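Local coordinates for protein glycoside hydrolase (Streptococcus pneumoniae serotype 4, PDB 6ORH) that probably hydrolyses alpha-L-fucosyl linkages as a family 29 glycoside hydrolase, contributing to the breakdown of host-derived carbohydrate antigens, at residues V168-A173 against C199-T204; A219-W224 against G410-Y415; R345-G350 against T443-Y448. The protein carries 2 engineered substitutions. All blocks are in the same frame, centred on the assembly; numbering follows the deposited sequence.

Contact 1 of 3, residues V168-A173 against C199-T204; sequences VWMNGA and CLIFST. Engineered in segment 168-173: Asn171 (natural residue Asp). With GAL (beta-D-galactopyranose), chain C; FUC (alpha-L-fucopyranose), chain B; FUC (alpha-L-fucopyranose), chain D.
Trp169 and Phe202 lie face to face, pointing the same way from neighbouring strands. The Phe202 ring and the six-membered ring of Trp169 have centroids 3.6 Å apart and planes only 6° off parallel. Phe202 turns its CG opposite the backbone N (chi1 178°), which lays its ring over the six-membered ring; CB itself lies over the five-membered ring, 3.7 Å from its centroid, as a CH-pi contact. The indole is fixed in rotation by a hydrogen bond from NE1 to Glu255, and Phe26 meets it edge-to-face.

The backbone bonds are those of parallel strands: Val168 N to Leu200 O, Phe202 N to Val168 O, and Met170 N to Phe202 O. Beyond them the chains part, and a water bridges the gap, donating to Met170 O at 2.8 Å and accepting from Thr204 N. On the sheet face carrying Val168 and Ile201, Met170 SD rests 4.2 Å from Ile201 CG2, and both Met170 and Ile201 pack against helix 185-196 of this beta-alpha-beta unit.

Sugar contacts gather at the strand ends. Engineered Asn171 donates from ND2 to the fucose O5 (chain B), 2.8 Å and almost straight at 177°. Its OD1 takes Ala173 N at 2.9 Å, on a lone pair, closing an Asx turn. Gly172 N donates to galactose O4 at 3.0 Å, while galactose C6 sits at the Trp169 ring edge, 3.5 Å from CH2.

At the C-terminal end of the barrel strands the stacked pair thus turns ring edges to the galactose, while Gly172 N and the engineered Asn171 amide direct polar groups to the glycan.

Contact 2 of 3, residues A219-W224 against G410-Y415; sequences AGDPLW and GHTVGY
Thr412 is the buried centre of this loop-to-loop contact. Its OG1 sits between the backbone N and the carbonyl carbon (chi1 47°) and accepts Leu223 N at 2.9 Å in a nearly straight bond, 168° at the hydrogen. The same rotamer sends CG2 over the face of the Trp224 six-membered ring, 3.9 Å from its centroid, a CH-pi contact. Pro222 CB closes in on that methyl at 3.7 Å.

The partly exposed side is held differently. Asp221 OD2 receives His411 N at 3.1 Å on its syn side, but the donor stands 28° out of the carboxylate plane; the bonds from His411 N and Thr412 N to OD1 are weak. Arg417 adds a salt bridge to OD1. Pro222, which follows a cis peptide bond, lays CD over one face of the His411 imidazole, 3.8 Å from the centroid, while the outer end of that ring reaches the second subunit, where NE2 is hydrogen-bonded to His243 of that chain.

One sound and two weak bonds to a carboxylate, and a straight one to a hydroxyl, thus tie the catalytic-domain loop to the galactose-binding-like domain, and the histidine extends this junction into the dimer interface.

Contact 3 of 3, residues R345-G350 against T443-Y448; sequences RHLTDG and TKISLY
Leu347 and Ile445 meet through their outermost methyls, CD1 to CD1 at 3.7 Å. Both set their first branch opposite the carbonyl carbon, Leu347 with CG at chi1 -66° and Ile445 with CG1 at chi1 -62°, and the two side chains approach at a slant. Ile445 CD1 also comes within 4.1 Å of Leu347 CB, whereas the other leucine branch, CD2, turns to the strand backbone and lies 3.8 Å from Lys444 N. That amide is buried here and has no hydrogen-bond partner in the model.

One hydrogen bond joins the backbones: Ile445 N donates to Leu347 O at 3.0 Å, straight at the hydrogen (171°), though the donor lies off the C=O axis. Lys444 CA supplements it with a CH...O contact of 3.5 Å to the same oxygen. Thr348 divides its branches, OG1 bonding to Ala331 O and CG2 lying 3.9 Å from Ile445 O.

The apolar pair belongs to the interior of a beta sandwich: Leu347 packs on Val333 and Leu366 of one sheet, and Ile445, whose strand belongs to the other, on Ile379 and Leu381 beside it. His346, Asp349 and Thr443 belong to a calcium site of this protein that is unoccupied in this chain. His346 ND1 bonds to Ser355 O, and Asp349 OD2 to Ser354 OG, with Arg345 NH1 3.6 Å from that carboxylate oxygen in a salt bridge.

The methyl pair and the single backbone bond join the 3-10 segment to the strand. Beside them His346 O and Thr443 O stand 3.5 Å apart; two such acceptors would probably repel one another unless a cation lay near, consistent with the calcium site to which their residues belong.

In the fold
Along the chain contact 1 closes before the other two begin, whereas the segments of contacts 2 and 3 alternate. Contact 1 joins adjacent parallel strands, 167-169 and 200-202, of the TIM-type barrel. Contact 3 lies about 35 Å away, centre to centre, on the opposite side of the chain's centre, within the antiparallel sandwich of the F5/8 type C domain. Contact 2 falls between, about 22 Å from contact 1 and about 19 Å from contact 3, centre to centre, and pairs a loop from each domain; its nearest atoms to contact 3 are about 6 Å apart. The three thus sample glycan pocket, domain junction and calcium-site region, contact 2 being one of the places where the sandwich meets the barrel domain.

Contact 1 of 3, residues V168-A173 against C199-T204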
loop_
_atom_site.group_PDB
_atom_site.type_symbol
_atom_site.label_atom_id
_atom_site.label_comp_id
_atom_site.label_asym_id
_atom_site.label_seq_id
_atom_site.Cartn_x
_atom_site.Cartn_y
_atom_site.Cartn_z
ATOM N N VAL A 168 10.507 -22.883 -14.916
ATOM C CA VAL A 168 10.085 -22.777 -16.314
ATOM C C VAL A 168 9.012 -21.690 -16.364
ATOM O O VAL A 168 8.112 -21.724 -15.532
ATOM C CB VAL A 168 9.543 -24.130 -16.824
ATOM C CG1 VAL A 168 8.909 -23.975 -18.208
ATOM C CG2 VAL A 168 10.656 -25.190 -16.864
ATOM N N TRP A 169 9.114 -20.763 -17.336
ATOM C CA TRP A 169 8.185 -19.639 -17.419
ATOM C C TRP A 169 7.292 -19.799 -18.647
ATOM O O TRP A 169 7.789 -19.858 -19.788
ATOM C CB TRP A 169 9.000 -18.329 -17.525
ATOM C CG TRP A 169 8.711 -17.344 -16.429
ATOM C CD1 TRP A 169 9.161 -17.397 -15.141
ATOM C CD2 TRP A 169 7.951 -16.126 -16.536
ATOM N NE1 TRP A 169 8.717 -16.320 -14.421
ATOM C CE2 TRP A 169 8.013 -15.498 -15.266
ATOM C CE3 TRP A 169 7.236 -15.495 -17.577
ATOM C CZ2 TRP A 169 7.384 -14.286 -14.994
ATOM C CZ3 TRP A 169 6.653 -14.267 -17.306
ATOM C CH2 TRP A 169 6.689 -13.702 -16.023
ATOM N N MET A 170 5.965 -19.836 -18.399
ATOM C CA MET A 170 4.959 -19.900 -19.461
ATOM C C MET A 170 4.110 -18.630 -19.414
ATOM O O MET A 170 3.089 -18.547 -18.721
ATOM C CB MET A 170 4.067 -21.126 -19.220
ATOM C CG MET A 170 4.882 -22.401 -19.253
ATOM S SD MET A 170 3.825 -23.802 -18.910
ATOM C CE MET A 170 4.996 -25.158 -19.027
ATOM N N ASN A 171 4.561 -17.609 -20.139
ATOM C CA ASN A 171 3.891 -16.318 -20.145
ATOM C C ASN A 171 2.447 -16.481 -20.603
ATOM O O ASN A 171 2.203 -17.218 -21.547
ATOM C CB ASN A 171 4.656 -15.383 -21.098
ATOM C CG ASN A 171 4.377 -13.938 -20.783
ATOM O OD1 ASN A 171 3.254 -13.465 -20.940
ATOM N ND2 ASN A 171 5.388 -13.213 -20.372
ATOM N N GLY A 172 1.498 -15.769 -19.949
ATOM C CA GLY A 172 0.099 -15.905 -20.353
ATOM C C GLY A 172 -0.337 -14.904 -21.440
ATOM O O GLY A 172 -1.479 -14.992 -21.898
ATOM N N ALA A 173 0.562 -14.016 -21.884
ATOM C CA ALA A 173 0.203 -12.923 -22.796
ATOM C C ALA A 173 -0.029 -13.423 -24.222
ATOM O O ALA A 173 0.761 -14.205 -24.755
ATOM C CB ALA A 173 1.262 -11.834 -22.780
ATOM N N CYS A 199 11.024 -28.842 -10.207
ATOM C CA CYS A 199 11.254 -27.564 -10.885
ATOM C C CYS A 199 9.994 -26.691 -10.805
ATOM O O CYS A 199 8.898 -27.154 -11.135
ATOM C CB CYS A 199 11.566 -27.838 -12.351
ATOM S SG CYS A 199 11.955 -26.343 -13.305
ATOM N N LEU A 200 10.144 -25.418 -10.390
ATOM C CA LEU A 200 9.009 -24.516 -10.277
ATOM C C LEU A 200 8.471 -24.146 -11.660
ATOM O O LEU A 200 9.233 -24.044 -12.610
ATOM C CB LEU A 200 9.484 -23.247 -9.560
ATOM C CG LEU A 200 10.009 -23.481 -8.146
ATOM C CD1 LEU A 200 10.682 -22.199 -7.633
ATOM C CD2 LEU A 200 8.859 -23.866 -7.236
ATOM N N ILE A 201 7.153 -23.895 -11.759
ATOM C CA ILE A 201 6.584 -23.470 -13.039
ATOM C C ILE A 201 5.725 -22.224 -12.824
ATOM O O ILE A 201 4.815 -22.215 -11.976
ATOM C CB ILE A 201 5.742 -24.611 -13.658
ATOM C CG1 ILE A 201 6.567 -25.881 -13.887
ATOM C CG2 ILE A 201 5.064 -24.112 -14.935
ATOM C CD1 ILE A 201 5.736 -27.123 -14.218
ATOM N N PHE A 202 6.042 -21.161 -13.578
ATOM C CA PHE A 202 5.191 -19.975 -13.671
ATOM C C PHE A 202 4.244 -20.180 -14.852
ATOM O O PHE A 202 4.698 -20.457 -15.954
ATOM C CB PHE A 202 6.082 -18.753 -13.952
ATOM C CG PHE A 202 5.319 -17.463 -14.114
ATOM C CD1 PHE A 202 4.657 -17.189 -15.303
ATOM C CD2 PHE A 202 5.284 -16.522 -13.099
ATOM C CE1 PHE A 202 3.971 -15.994 -15.465
ATOM C CE2 PHE A 202 4.592 -15.324 -13.250
ATOM C CZ PHE A 202 3.917 -15.070 -14.428
ATOM N N SER A 203 2.939 -20.098 -14.584
ATOM C CA SER A 203 1.927 -20.220 -15.638
ATOM C C SER A 203 0.651 -19.536 -15.165
ATOM O O SER A 203 0.549 -19.101 -14.024
ATOM C CB SER A 203 1.636 -21.658 -16.006
ATOM O OG SER A 203 0.811 -22.256 -14.997
ATOM N N THR A 204 -0.348 -19.490 -16.059
ATOM C CA THR A 204 -1.685 -19.021 -15.731
ATOM C C THR A 204 -2.493 -20.062 -14.960
ATOM O O THR A 204 -3.563 -19.723 -14.457
ATOM C CB THR A 204 -2.431 -18.613 -17.012
ATOM O OG1 THR A 204 -2.442 -19.685 -17.964
ATOM C CG2 THR A 204 -1.858 -17.346 -17.611
HETATM C C1 GAL C . 1.022 -10.616 -18.479
HETATM C C2 GAL C . 0.175 -11.895 -18.652
HETATM C C3 GAL C . 0.385 -12.860 -17.475
HETATM C C4 GAL C . 1.864 -13.009 -17.103
HETATM C C5 GAL C . 2.451 -11.602 -16.930
HETATM C C6 GAL C . 3.911 -11.593 -16.541
HETATM O O2 GAL C . -1.215 -11.535 -18.698
HETATM O O3 GAL C . -0.224 -14.148 -17.773
HETATM O O4 GAL C . 2.603 -13.719 -18.137
HETATM O O5 GAL C . 2.385 -10.950 -18.222
HETATM O O6 GAL C . 4.295 -10.238 -16.183
HETATM C C1 FUC B . 4.205 -10.036 -20.809
HETATM C C2 FUC B . 4.929 -10.093 -22.143
HETATM C C3 FUC B . 6.106 -9.126 -22.070
HETATM C C4 FUC B . 7.107 -9.604 -21.013
HETATM C C5 FUC B . 6.356 -9.700 -19.661
HETATM C C6 FUC B . 7.206 -10.337 -18.578
HETATM O O2 FUC B . 3.996 -9.668 -23.152
HETATM O O3 FUC B . 6.736 -9.060 -23.362
HETATM O O4 FUC B . 7.660 -10.883 -21.434
HETATM O O5 FUC B . 5.099 -10.480 -19.774
HETATM C C1 FUC D . -1.978 -12.288 -19.646
HETATM C C2 FUC D . -3.418 -12.338 -19.097
HETATM C C3 FUC D . -4.039 -10.928 -19.215
HETATM C C4 FUC D . -4.019 -10.433 -20.644
HETATM C C5 FUC D . -2.566 -10.417 -21.097
HETATM C C6 FUC D . -2.374 -9.987 -22.545
HETATM O O2 FUC D . -3.362 -12.771 -17.762
HETATM O O3 FUC D . -5.396 -10.876 -18.738
HETATM O O4 FUC D . -4.776 -11.300 -21.509
HETATM O O5 FUC D . -2.068 -11.741 -20.941
HETATM O O HOH W 1 0.678 -19.975 -18.786
#

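Contact 2 of 3, residues A219-W224 against G410-Y415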
loop_
_atom_site.group_PDB
_atom_site.type_symbol
_atom_site.label_atom_id
_atom_site.label_comp_id
_atom_site.label_asym_id
_atom_site.label_seq_id
_atom_site.Cartn_x
_atom_site.Cartn_y
_atom_site.Cartn_z
ATOM N N ALA A 219 3.601 -6.550 -4.431
ATOM C CA ALA A 219 2.740 -7.556 -3.815
ATOM C C ALA A 219 1.760 -6.853 -2.879
ATOM O O ALA A 219 2.082 -5.845 -2.243
ATOM C CB ALA A 219 3.580 -8.516 -3.010
ATOM N N GLY A 220 0.571 -7.447 -2.756
ATOM C CA GLY A 220 -0.430 -6.857 -1.870
ATOM C C GLY A 220 -0.155 -7.116 -0.384
ATOM O O GLY A 220 0.697 -7.923 0.009
ATOM N N ASP A 221 -0.911 -6.371 0.439
ATOM C CA ASP A 221 -1.046 -6.691 1.850
ATOM C C ASP A 221 -2.548 -6.762 2.090
ATOM O O ASP A 221 -3.223 -5.739 1.975
ATOM C CB ASP A 221 -0.321 -5.679 2.737
ATOM C CG ASP A 221 -0.169 -6.135 4.187
ATOM O OD1 ASP A 221 -0.072 -7.348 4.407
ATOM O OD2 ASP A 221 -0.111 -5.264 5.067
ATOM N N PRO A 222 -3.126 -7.941 2.366
ATOM C CA PRO A 222 -2.395 -9.174 2.659
ATOM C C PRO A 222 -1.770 -9.803 1.415
ATOM O O PRO A 222 -2.220 -9.544 0.301
ATOM C CB PRO A 222 -3.497 -10.142 3.138
ATOM C CG PRO A 222 -4.777 -9.610 2.492
ATOM C CD PRO A 222 -4.586 -8.123 2.496
ATOM N N LEU A 223 -0.715 -10.607 1.634
ATOM C CA LEU A 223 -0.265 -11.552 0.613
ATOM C C LEU A 223 -0.319 -12.957 1.191
ATOM O O LEU A 223 0.579 -13.364 1.946
ATOM C CB LEU A 223 1.141 -11.229 0.071
ATOM C CG LEU A 223 1.665 -12.291 -0.927
ATOM C CD1 LEU A 223 0.795 -12.364 -2.187
ATOM C CD2 LEU A 223 3.149 -12.090 -1.286
ATOM N N TRP A 224 -1.379 -13.694 0.825
ATOM C CA TRP A 224 -1.450 -15.128 1.074
ATOM C C TRP A 224 -0.757 -15.854 -0.077
ATOM O O TRP A 224 -1.105 -15.639 -1.255
ATOM C CB TRP A 224 -2.927 -15.557 1.184
ATOM C CG TRP A 224 -3.626 -14.879 2.321
ATOM C CD1 TRP A 224 -4.461 -13.788 2.311
ATOM C CD2 TRP A 224 -3.526 -15.301 3.693
ATOM N NE1 TRP A 224 -4.888 -13.491 3.593
ATOM C CE2 TRP A 224 -4.329 -14.418 4.446
ATOM C CE3 TRP A 224 -2.799 -16.329 4.330
ATOM C CZ2 TRP A 224 -4.418 -14.515 5.838
ATOM C CZ3 TRP A 224 -2.931 -16.461 5.705
ATOM C CH2 TRP A 224 -3.739 -15.569 6.426
ATOM N N GLY A 410 0.089 -4.327 9.786
ATOM C CA GLY A 410 -0.000 -5.091 8.552
ATOM C C GLY A 410 -1.045 -6.189 8.641
ATOM O O GLY A 410 -1.728 -6.378 9.662
ATOM N N HIS A 411 -1.183 -6.904 7.525
ATOM C CA HIS A 411 -2.015 -8.089 7.495
ATOM C C HIS A 411 -1.155 -9.335 7.705
ATOM O O HIS A 411 -1.059 -9.848 8.831
ATOM C CB HIS A 411 -2.772 -8.160 6.149
ATOM C CG HIS A 411 -3.777 -7.084 5.948
ATOM N ND1 HIS A 411 -5.138 -7.327 6.003
ATOM C CD2 HIS A 411 -3.635 -5.780 5.652
ATOM C CE1 HIS A 411 -5.786 -6.198 5.758
ATOM N NE2 HIS A 411 -4.891 -5.239 5.547
ATOM N N THR A 412 -0.549 -9.840 6.617
ATOM C CA THR A 412 0.207 -11.086 6.640
ATOM C C THR A 412 1.666 -10.862 7.051
ATOM O O THR A 412 2.203 -9.742 7.029
ATOM C CB THR A 412 0.153 -11.764 5.257
ATOM O OG1 THR A 412 0.435 -10.743 4.280
ATOM C CG2 THR A 412 -1.214 -12.354 4.968
ATOM N N VAL A 413 2.293 -11.976 7.421
ATOM C CA VAL A 413 3.728 -12.029 7.641
ATOM C C VAL A 413 4.326 -12.869 6.510
ATOM O O VAL A 413 5.079 -12.344 5.684
ATOM C CB VAL A 413 4.018 -12.583 9.054
ATOM C CG1 VAL A 413 5.518 -12.857 9.232
ATOM C CG2 VAL A 413 3.574 -11.587 10.141
ATOM N N GLY A 414 4.014 -14.169 6.471
ATOM C CA GLY A 414 4.537 -15.036 5.425
ATOM C C GLY A 414 5.983 -15.470 5.709
ATOM O O GLY A 414 6.419 -15.504 6.870
ATOM N N TYR A 415 6.739 -15.754 4.640
ATOM C CA TYR A 415 8.108 -16.205 4.798
ATOM C C TYR A 415 8.946 -15.135 5.508
ATOM O O TYR A 415 9.821 -15.428 6.336
ATOM C CB TYR A 415 8.727 -16.468 3.423
ATOM C CG TYR A 415 10.057 -17.164 3.538
ATOM C CD1 TYR A 415 10.108 -18.543 3.667
ATOM C CD2 TYR A 415 11.227 -16.423 3.534
ATOM C CE1 TYR A 415 11.328 -19.189 3.817
ATOM C CE2 TYR A 415 12.456 -17.050 3.686
ATOM C CZ TYR A 415 12.485 -18.433 3.840
ATOM O OH TYR A 415 13.666 -19.119 3.927
#

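Contact 3 of 3, residues R345-G350 against T443-Y448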
loop_
_atom_site.group_PDB
_atom_site.type_symbol
_atom_site.label_atom_id
_atom_site.label_comp_id
_atom_site.label_asym_id
_atom_site.label_seq_id
_atom_site.Cartn_x
_atom_site.Cartn_y
_atom_site.Cartn_z
ATOM N N ARG A 345 12.355 -16.615 23.652
ATOM C CA ARG A 345 13.757 -16.270 23.451
ATOM C C ARG A 345 14.239 -16.746 22.083
ATOM O O ARG A 345 15.260 -16.273 21.586
ATOM C CB ARG A 345 14.623 -16.842 24.586
ATOM C CG ARG A 345 14.580 -18.360 24.705
ATOM C CD ARG A 345 15.690 -18.972 25.567
ATOM N NE ARG A 345 17.017 -18.427 25.274
ATOM C CZ ARG A 345 17.835 -18.816 24.290
ATOM N NH1 ARG A 345 17.504 -19.799 23.467
ATOM N NH2 ARG A 345 19.007 -18.221 24.146
ATOM N N HIS A 346 13.480 -17.652 21.453
ATOM C CA HIS A 346 13.840 -18.171 20.144
ATOM C C HIS A 346 13.719 -17.122 19.036
ATOM O O HIS A 346 14.183 -17.349 17.919
ATOM C CB HIS A 346 13.017 -19.427 19.836
ATOM C CG HIS A 346 13.393 -20.570 20.717
ATOM N ND1 HIS A 346 12.610 -21.709 20.837
ATOM C CD2 HIS A 346 14.441 -20.725 21.564
ATOM C CE1 HIS A 346 13.192 -22.543 21.680
ATOM N NE2 HIS A 346 14.315 -21.950 22.154
ATOM N N LEU A 347 13.088 -15.981 19.328
ATOM C CA LEU A 347 12.863 -14.973 18.301
ATOM C C LEU A 347 14.103 -14.111 18.073
ATOM O O LEU A 347 14.223 -13.492 17.026
ATOM C CB LEU A 347 11.664 -14.117 18.715
ATOM C CG LEU A 347 10.345 -14.879 18.742
ATOM C CD1 LEU A 347 9.291 -14.148 19.566
ATOM C CD2 LEU A 347 9.865 -15.113 17.316
ATOM N N THR A 348 15.032 -14.082 19.048
ATOM C CA THR A 348 16.168 -13.181 18.908
ATOM C C THR A 348 17.495 -13.887 19.183
ATOM O O THR A 348 18.502 -13.227 19.436
ATOM C CB THR A 348 16.036 -11.972 19.841
ATOM O OG1 THR A 348 15.938 -12.457 21.175
ATOM C CG2 THR A 348 14.789 -11.162 19.567
ATOM N N ASP A 349 17.496 -15.220 19.123
ATOM C CA ASP A 349 18.656 -15.978 19.571
ATOM C C ASP A 349 19.626 -16.225 18.416
ATOM O O ASP A 349 20.684 -16.817 18.626
ATOM C CB ASP A 349 18.236 -17.266 20.288
ATOM C CG ASP A 349 17.598 -18.334 19.402
ATOM O OD1 ASP A 349 17.300 -18.053 18.222
ATOM O OD2 ASP A 349 17.383 -19.452 19.925
ATOM N N GLY A 350 19.270 -15.770 17.209
ATOM C CA GLY A 350 20.104 -15.919 16.027
ATOM C C GLY A 350 20.288 -17.375 15.604
ATOM O O GLY A 350 21.123 -17.658 14.750
ATOM N N THR A 443 9.664 -17.355 13.625
ATOM C CA THR A 443 11.011 -17.897 13.747
ATOM C C THR A 443 12.018 -16.828 14.155
ATOM O O THR A 443 13.121 -17.164 14.598
ATOM C CB THR A 443 11.481 -18.553 12.445
ATOM O OG1 THR A 443 11.589 -17.580 11.392
ATOM C CG2 THR A 443 10.577 -19.693 12.026
ATOM N N LYS A 444 11.647 -15.561 14.022
ATOM C CA LYS A 444 12.609 -14.474 14.116
ATOM C C LYS A 444 11.863 -13.144 14.199
ATOM O O LYS A 444 10.826 -12.942 13.529
ATOM C CB LYS A 444 13.436 -14.446 12.825
ATOM C CG LYS A 444 14.597 -13.459 12.754
ATOM C CD LYS A 444 15.132 -13.518 11.330
ATOM C CE LYS A 444 15.883 -12.292 10.889
ATOM N NZ LYS A 444 16.381 -12.481 9.521
ATOM N N ILE A 445 12.384 -12.243 15.048
ATOM C CA ILE A 445 12.075 -10.823 14.992
ATOM C C ILE A 445 13.417 -10.091 14.943
ATOM O O ILE A 445 14.280 -10.364 15.784
ATOM C CB ILE A 445 11.230 -10.338 16.190
ATOM C CG1 ILE A 445 9.857 -11.017 16.258
ATOM C CG2 ILE A 445 11.082 -8.822 16.161
ATOM C CD1 ILE A 445 9.227 -10.956 17.625
ATOM N N SER A 446 13.590 -9.252 13.921
ATOM C CA SER A 446 14.800 -8.463 13.719
ATOM C C SER A 446 14.440 -6.984 13.598
ATOM O O SER A 446 13.307 -6.648 13.248
ATOM C CB SER A 446 15.598 -8.954 12.516
ATOM O OG SER A 446 16.013 -10.316 12.728
ATOM N N LEU A 447 15.410 -6.099 13.893
ATOM C CA LEU A 447 15.254 -4.661 13.759
ATOM C C LEU A 447 16.467 -4.111 13.016
ATOM O O LEU A 447 17.600 -4.535 13.293
ATOM C CB LEU A 447 15.192 -4.006 15.147
ATOM C CG LEU A 447 13.930 -4.294 15.964
ATOM C CD1 LEU A 447 14.121 -3.838 17.413
ATOM C CD2 LEU A 447 12.724 -3.604 15.330
ATOM N N TYR A 448 16.198 -3.195 12.085
ATOM C CA TYR A 448 17.260 -2.572 11.299
ATOM C C TYR A 448 17.038 -1.074 11.146
ATOM O O TYR A 448 15.924 -0.552 11.269
ATOM C CB TYR A 448 17.346 -3.155 9.883
ATOM C CG TYR A 448 17.306 -4.657 9.805
ATOM C CD1 TYR A 448 18.386 -5.447 10.202
ATOM C CD2 TYR A 448 16.184 -5.299 9.290
ATOM C CE1 TYR A 448 18.360 -6.829 10.109
ATOM C CE2 TYR A 448 16.139 -6.680 9.207
ATOM C CZ TYR A 448 17.216 -7.446 9.612
ATOM O OH TYR A 448 17.169 -8.804 9.538
#